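Local atomic coordinates of sulfurtransferase (Azotobacter vinelandii, PDB entry 1E0C), a protein that probably catalyses the transfer of sulfur from thiosulfate to cyanide, as expected of a rhodanese-type sulfurtransferase. Residues Val10-Pro13 / Ala14-Gln17; Thr118-Ala122 / Glu123-Leu127; Gly256-Gly259 / Glu260-Asn263. All blocks are in the same frame, centred on the assembly; numbering follows the deposited sequence.

Interaction 1 (Val10-Pro13 / Ala14-Gln17); sequences VIEP and ADLQ
Glu-12 and Asp-15 meet where the edge strand 10-11 turns straight into helix 13-17, with Glu-12 at the N-cap and Glu-12 O accepting Leu-16 N at 3.2 Å. The side chain of Asp-15 reaches back and supplies one half of a capping box. Its OD2 takes the backbone N-H of Glu-12, with Glu-12 N to Asp-15 OD2 at 2.9 Å. The bond is nearly straight, at 169°. The donor meets the anti side of the carboxylate, somewhat out of its plane. Asp-15 CG lies anti to its own carbonyl carbon (chi1 -58°), beside the backbone N, and this aims the group at the N-cap. The same oxygen also rests on aliphatic carbon, 3.6 Å from Glu-12 CB. The carboxylate of Glu-12 leads away and is a partner of Arg-206 and Asn-114. Pro-13 opens the first turn, where it needs no N-H to donate, and packs on Trp-120 of helix 116-122. Ile-11 CD1 makes a loose apolar contact with Leu-16 CB at 4.3 Å, and both residues are buried. The next turn is closed by Gln-17 N, 2.8 Å from Pro-13 O.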
loop_
_atom_site.group_PDB
_atom_site.type_symbol
_atom_site.label_atom_id
_atom_site.label_comp_id
_atom_site.label_asym_id
_atom_site.label_seq_id
_atom_site.Cartn_x
_atom_site.Cartn_y
_atom_site.Cartn_z
ATOM N N VAL A 10 1.265 3.219 -12.000
ATOM C CA VAL A 10 2.686 3.071 -11.677
ATOM C C VAL A 10 3.517 3.879 -12.666
ATOM O O VAL A 10 3.392 3.685 -13.879
ATOM C CB VAL A 10 3.103 1.594 -11.702
ATOM C CG1 VAL A 10 4.604 1.431 -11.550
ATOM C CG2 VAL A 10 2.362 0.814 -10.615
ATOM N N ILE A 11 4.196 4.911 -12.166
ATOM C CA ILE A 11 4.993 5.766 -13.048
ATOM C C ILE A 11 6.469 5.604 -12.761
ATOM O O ILE A 11 6.866 5.070 -11.728
ATOM C CB ILE A 11 4.570 7.243 -12.902
ATOM C CG1 ILE A 11 4.998 7.784 -11.534
ATOM C CG2 ILE A 11 3.058 7.351 -13.068
ATOM C CD1 ILE A 11 4.637 9.249 -11.324
ATOM N N GLU A 12 7.324 6.065 -13.680
ATOM C CA GLU A 12 8.763 5.922 -13.473
ATOM C C GLU A 12 9.348 7.227 -12.928
ATOM O O GLU A 12 8.745 8.290 -13.057
ATOM C CB GLU A 12 9.424 5.582 -14.823
ATOM C CG GLU A 12 8.917 4.264 -15.419
ATOM C CD GLU A 12 9.349 3.062 -14.602
ATOM O OE1 GLU A 12 10.461 3.106 -14.041
ATOM O OE2 GLU A 12 8.597 2.067 -14.499
ATOM N N PRO A 13 10.538 7.149 -12.370
ATOM C CA PRO A 13 11.249 8.322 -11.876
ATOM C C PRO A 13 11.308 9.437 -12.898
ATOM O O PRO A 13 11.110 10.608 -12.559
ATOM C CB PRO A 13 12.630 7.778 -11.541
ATOM C CG PRO A 13 12.363 6.356 -11.141
ATOM C CD PRO A 13 11.299 5.898 -12.116
ATOM N N ALA A 14 11.601 9.117 -14.167
ATOM C CA ALA A 14 11.630 10.141 -15.203
ATOM C C ALA A 14 10.316 10.897 -15.302
ATOM O O ALA A 14 10.320 12.110 -15.536
ATOM C CB ALA A 14 11.976 9.538 -16.565
ATOM N N ASP A 15 9.194 10.179 -15.198
ATOM C CA ASP A 15 7.888 10.820 -15.307
ATOM C C ASP A 15 7.675 11.809 -14.155
ATOM O O ASP A 15 7.104 12.878 -14.343
ATOM C CB ASP A 15 6.762 9.782 -15.241
ATOM C CG ASP A 15 6.865 8.729 -16.326
ATOM O OD1 ASP A 15 7.169 9.102 -17.478
ATOM O OD2 ASP A 15 6.623 7.547 -16.013
ATOM N N LEU A 16 8.078 11.385 -12.958
ATOM C CA LEU A 16 7.938 12.243 -11.784
ATOM C C LEU A 16 8.874 13.440 -11.867
ATOM O O LEU A 16 8.434 14.568 -11.628
ATOM C CB LEU A 16 8.176 11.465 -10.493
ATOM C CG LEU A 16 8.160 12.308 -9.201
ATOM C CD1 LEU A 16 6.833 13.023 -9.039
ATOM C CD2 LEU A 16 8.468 11.410 -8.011
ATOM N N GLN A 17 10.130 13.222 -12.245
ATOM C CA GLN A 17 11.072 14.340 -12.314
ATOM C C GLN A 17 10.603 15.460 -13.218
ATOM O O GLN A 17 10.745 16.645 -12.893
ATOM C CB GLN A 17 12.486 13.892 -12.680
ATOM C CG GLN A 17 13.497 15.039 -12.567
ATOM C CD GLN A 17 14.934 14.599 -12.632
ATOM O OE1 GLN A 17 15.301 13.514 -12.181
ATOM N NE2 GLN A 17 15.806 15.468 -13.158
#

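Interaction 2 (Thr118-Ala122 / Glu123-Leu127)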
loop_
_atom_site.group_PDB
_atom_site.type_symbol
_atom_site.label_atom_id
_atom_site.label_comp_id
_atom_site.label_asym_id
_atom_site.label_seq_id
_atom_site.Cartn_x
_atom_site.Cartn_y
_atom_site.Cartn_z
ATOM N N THR A 118 14.487 3.961 -4.001
ATOM C CA THR A 118 15.543 3.069 -4.486
ATOM C C THR A 118 15.810 3.339 -5.967
ATOM O O THR A 118 16.958 3.562 -6.348
ATOM C CB THR A 118 15.124 1.596 -4.310
ATOM O OG1 THR A 118 14.569 1.456 -2.991
ATOM C CG2 THR A 118 16.331 0.674 -4.434
ATOM N N ALA A 119 14.758 3.388 -6.767
ATOM C CA ALA A 119 14.903 3.631 -8.203
ATOM C C ALA A 119 15.344 5.064 -8.475
ATOM O O ALA A 119 16.184 5.319 -9.340
ATOM C CB ALA A 119 13.589 3.321 -8.911
ATOM N N TRP A 120 14.804 6.009 -7.714
ATOM C CA TRP A 120 15.206 7.410 -7.819
ATOM C C TRP A 120 16.708 7.553 -7.580
ATOM O O TRP A 120 17.411 8.163 -8.391
ATOM C CB TRP A 120 14.449 8.254 -6.781
ATOM C CG TRP A 120 14.604 9.737 -6.962
ATOM C CD1 TRP A 120 15.516 10.545 -6.345
ATOM C CD2 TRP A 120 13.793 10.591 -7.776
ATOM N NE1 TRP A 120 15.334 11.849 -6.755
ATOM C CE2 TRP A 120 14.268 11.908 -7.606
ATOM C CE3 TRP A 120 12.708 10.376 -8.635
ATOM C CZ2 TRP A 120 13.713 12.987 -8.289
ATOM C CZ3 TRP A 120 12.144 11.447 -9.292
ATOM C CH2 TRP A 120 12.656 12.749 -9.120
ATOM N N LEU A 121 17.202 6.974 -6.487
ATOM C CA LEU A 121 18.624 7.066 -6.168
ATOM C C LEU A 121 19.478 6.304 -7.180
ATOM O O LEU A 121 20.585 6.738 -7.524
ATOM C CB LEU A 121 18.921 6.551 -4.772
ATOM C CG LEU A 121 18.326 7.306 -3.579
ATOM C CD1 LEU A 121 18.415 6.448 -2.324
ATOM C CD2 LEU A 121 19.054 8.629 -3.371
ATOM N N ALA A 122 18.971 5.165 -7.652
ATOM C CA ALA A 122 19.750 4.366 -8.601
ATOM C C ALA A 122 20.045 5.177 -9.859
ATOM O O ALA A 122 21.051 4.932 -10.527
ATOM C CB ALA A 122 19.048 3.068 -8.951
ATOM N N GLU A 123 19.145 6.089 -10.203
ATOM C CA GLU A 123 19.292 6.917 -11.389
ATOM C C GLU A 123 19.931 8.263 -11.065
ATOM O O GLU A 123 20.003 9.138 -11.919
ATOM C CB GLU A 123 17.946 7.078 -12.100
ATOM C CG GLU A 123 17.437 5.757 -12.654
ATOM C CD GLU A 123 16.111 5.774 -13.358
ATOM O OE1 GLU A 123 15.377 6.783 -13.396
ATOM O OE2 GLU A 123 15.760 4.698 -13.921
ATOM N N ASP A 124 20.399 8.410 -9.839
ATOM C CA ASP A 124 21.063 9.607 -9.343
ATOM C C ASP A 124 20.236 10.862 -9.568
ATOM O O ASP A 124 20.732 11.883 -10.052
ATOM C CB ASP A 124 22.445 9.752 -9.980
ATOM C CG ASP A 124 23.289 10.814 -9.300
ATOM O OD1 ASP A 124 23.093 11.040 -8.087
ATOM O OD2 ASP A 124 24.134 11.428 -9.984
ATOM N N ARG A 125 18.953 10.810 -9.211
ATOM C CA ARG A 125 18.084 11.970 -9.421
ATOM C C ARG A 125 18.182 12.938 -8.257
ATOM O O ARG A 125 18.808 12.628 -7.237
ATOM C CB ARG A 125 16.669 11.516 -9.757
ATOM C CG ARG A 125 16.647 10.767 -11.103
ATOM C CD ARG A 125 15.302 10.119 -11.367
ATOM N NE ARG A 125 15.282 9.416 -12.647
ATOM C CZ ARG A 125 15.059 9.972 -13.828
ATOM N NH1 ARG A 125 14.804 11.269 -13.930
ATOM N NH2 ARG A 125 15.085 9.220 -14.933
ATOM N N PRO A 126 17.739 14.167 -8.463
ATOM C CA PRO A 126 17.959 15.225 -7.485
ATOM C C PRO A 126 17.340 14.900 -6.133
ATOM O O PRO A 126 16.279 14.283 -6.061
ATOM C CB PRO A 126 17.317 16.455 -8.102
ATOM C CG PRO A 126 17.134 16.155 -9.542
ATOM C CD PRO A 126 17.013 14.656 -9.653
ATOM N N LEU A 127 18.017 15.328 -5.073
ATOM C CA LEU A 127 17.492 15.184 -3.718
ATOM C C LEU A 127 17.350 16.563 -3.070
ATOM O O LEU A 127 18.040 17.515 -3.437
ATOM C CB LEU A 127 18.401 14.305 -2.867
ATOM C CG LEU A 127 18.458 12.821 -3.255
ATOM C CD1 LEU A 127 19.446 12.079 -2.369
ATOM C CD2 LEU A 127 17.071 12.198 -3.152
HETATM O O HOH W 1 16.427 2.990 -11.122
#
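Trp-120 O is gripped by two backbone N-H groups of the segment 123-127. Arg-125 N donates to it at 3.2 Å, and Glu-123 N, whose better bond goes to Ala-119 O, adds a weak one. Asp-124 N in turn donates to Leu-121 O at 2.9 Å. With the positive phi of Asp-124 (53°), these bonds make a Schellman motif that ends helix 116-122. The chain then folds back over the Trp-120 indole. Arg-125 CB sits over one face of the ring in a CH-pi contact, 3.4 Å from the centroid of the five-membered ring. Arg-125 CD lies over the six-membered ring. At the edge, Trp-120 NE1 donates to Pro-126 O at 2.7 Å, with the oxygen almost in the ring plane. This bond satisfies the N-H of a buried ring and fixes its turn. Beyond it, Leu-127 CD1 meets Leu-121 CD2 at 3.6 Å, the two side chains crossing at about a right angle. Arg-125 runs extended to its guanidinium, which grips Glu-123 side-on. NE and NH2 both donate to one oxygen, with Arg-125 NE to Glu-123 OE1 at 2.7 Å. Glu-123 OE2 has a further partner in Arg-206, and Arg-125 NH1 one in Gln-17. The salt bridge therefore probably steadies the arginine while its CB and CD cover the buried indole.

Interaction 3 (Gly256-Gly259 / Glu260-Asn263)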
loop_
_atom_site.group_PDB
_atom_site.type_symbol
_atom_site.label_atom_id
_atom_site.label_comp_id
_atom_site.label_asym_id
_atom_site.label_seq_id
_atom_site.Cartn_x
_atom_site.Cartn_y
_atom_site.Cartn_z
ATOM N N GLY A 256 -6.992 -5.950 9.074
ATOM C CA GLY A 256 -6.743 -6.663 10.336
ATOM C C GLY A 256 -5.583 -7.638 10.166
ATOM O O GLY A 256 -4.713 -7.773 11.028
ATOM N N SER A 257 -5.578 -8.310 9.014
ATOM C CA SER A 257 -4.471 -9.183 8.643
ATOM C C SER A 257 -4.225 -10.281 9.657
ATOM O O SER A 257 -5.116 -10.603 10.457
ATOM C CB SER A 257 -3.215 -8.353 8.373
ATOM O OG SER A 257 -3.218 -7.880 7.030
ATOM N N TRP A 258 -3.042 -10.887 9.639
ATOM C CA TRP A 258 -2.779 -12.029 10.497
ATOM C C TRP A 258 -2.714 -11.649 11.972
ATOM O O TRP A 258 -3.078 -12.462 12.819
ATOM C CB TRP A 258 -1.518 -12.796 10.115
ATOM C CG TRP A 258 -1.533 -14.204 10.646
ATOM C CD1 TRP A 258 -0.798 -14.724 11.666
ATOM C CD2 TRP A 258 -2.357 -15.268 10.154
ATOM N NE1 TRP A 258 -1.097 -16.070 11.828
ATOM C CE2 TRP A 258 -2.072 -16.405 10.938
ATOM C CE3 TRP A 258 -3.305 -15.365 9.134
ATOM C CZ2 TRP A 258 -2.678 -17.643 10.702
ATOM C CZ3 TRP A 258 -3.917 -16.588 8.916
ATOM C CH2 TRP A 258 -3.603 -17.701 9.705
ATOM N N GLY A 259 -2.329 -10.410 12.273
ATOM C CA GLY A 259 -2.343 -9.949 13.664
ATOM C C GLY A 259 -3.738 -10.120 14.257
ATOM O O GLY A 259 -3.885 -10.337 15.462
ATOM N N GLU A 260 -4.765 -9.978 13.427
ATOM C CA GLU A 260 -6.120 -10.255 13.854
ATOM C C GLU A 260 -6.493 -11.723 13.627
ATOM O O GLU A 260 -6.864 -12.399 14.586
ATOM C CB GLU A 260 -7.142 -9.369 13.142
ATOM C CG GLU A 260 -8.583 -9.746 13.496
ATOM C CD GLU A 260 -9.593 -8.891 12.769
ATOM O OE1 GLU A 260 -9.479 -8.759 11.529
ATOM O OE2 GLU A 260 -10.527 -8.374 13.416
ATOM N N TRP A 261 -6.368 -12.208 12.395
ATOM C CA TRP A 261 -6.821 -13.551 12.035
ATOM C C TRP A 261 -6.127 -14.640 12.829
ATOM O O TRP A 261 -6.766 -15.622 13.255
ATOM C CB TRP A 261 -6.622 -13.820 10.531
ATOM C CG TRP A 261 -7.423 -14.971 9.987
ATOM C CD1 TRP A 261 -7.078 -16.297 9.995
ATOM C CD2 TRP A 261 -8.672 -14.888 9.294
ATOM N NE1 TRP A 261 -8.045 -17.040 9.356
ATOM C CE2 TRP A 261 -9.042 -16.198 8.929
ATOM C CE3 TRP A 261 -9.530 -13.837 8.969
ATOM C CZ2 TRP A 261 -10.220 -16.465 8.236
ATOM C CZ3 TRP A 261 -10.695 -14.095 8.276
ATOM C CH2 TRP A 261 -11.037 -15.418 7.928
ATOM N N GLY A 262 -4.838 -14.484 13.101
ATOM C CA GLY A 262 -4.078 -15.506 13.809
ATOM C C GLY A 262 -4.396 -15.530 15.302
ATOM O O GLY A 262 -3.957 -16.428 16.011
ATOM N N ASN A 263 -5.113 -14.518 15.780
ATOM C CA ASN A 263 -5.395 -14.407 17.206
ATOM C C ASN A 263 -6.879 -14.481 17.521
ATOM O O ASN A 263 -7.255 -14.621 18.696
ATOM C CB ASN A 263 -4.809 -13.092 17.744
ATOM C CG ASN A 263 -3.301 -13.144 17.874
ATOM O OD1 ASN A 263 -2.746 -14.054 18.484
ATOM N ND2 ASN A 263 -2.610 -12.198 17.240
#
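Trp-258 and Trp-261 lie one turn apart on the short helix 257-261 of the second rhodanese-like domain, their indoles slid past each other. The planes are 29° apart and the centroids of the Trp-258 six-membered ring and the Trp-261 five-membered ring are 5.1 Å apart. The rings barely overlap. The touch is made at one corner, where Trp-258 CZ3 meets Trp-261 CD1 at 3.4 Å. In both residues CG is anti to the backbone N (chi1 -159° and -162°), which sends the two rings off the helix side by side. Gly-262 lies over one face of Trp-258 in a CH-pi contact, its CA 3.7 Å from the centroid of the five-membered ring. The bare CA lets the chain come this close to the ring. Each indole N-H has its acceptor further off in the fold, Lys-183 O for Trp-258 and Pro-268 O for Trp-261. An alanine in place of Trp-258 would probably uncover the CD1 corner of Trp-261 and the CA of Gly-262, and leave Lys-183 O without its indole donor. Glu-260 extends alongside the first residues, its OE1 3.6 Å from Gly-256 CA. That carboxylate is held by Tyr-254 and Arg-151. Ser-257 OG bonds to Tyr-254 O and to the backbone N of Cys-230, the residue modified to S-mercaptocysteine, which ties this helix to the loop that bears the extra sulfur. Along the backbone, Trp-261 N donates to Ser-257 O at 2.8 Å, and Gly-262 N to Trp-258 O at 2.7 Å. Gly-259 O is taken by a side chain: Asn-263 ND2 donates to it at 2.9 Å, with that oxygen close to the amide plane.

In the fold
Interactions 1, 2 and 3 follow one another along the chain without nesting. The first two are neighbours in the first rhodanese-like domain, with centres about 11 Å apart. Strand 10-11 lies beside strand 110-113 at the edge of the five-stranded parallel sheet, which brings helix 13-17 against the end of helix 116-122. There Gln-17 OE1 probably bonds to Arg-125 NH1, and Pro-13 packs on Arg-125 and Glu-123. Interaction 3 belongs to the second domain, on the opposite side of the chain's centre, about 35 Å from interaction 1 and 36 Å from interaction 2 between centres. The modified Cys-230 lies beside interaction 3. The first two contacts are structural packing in the other domain.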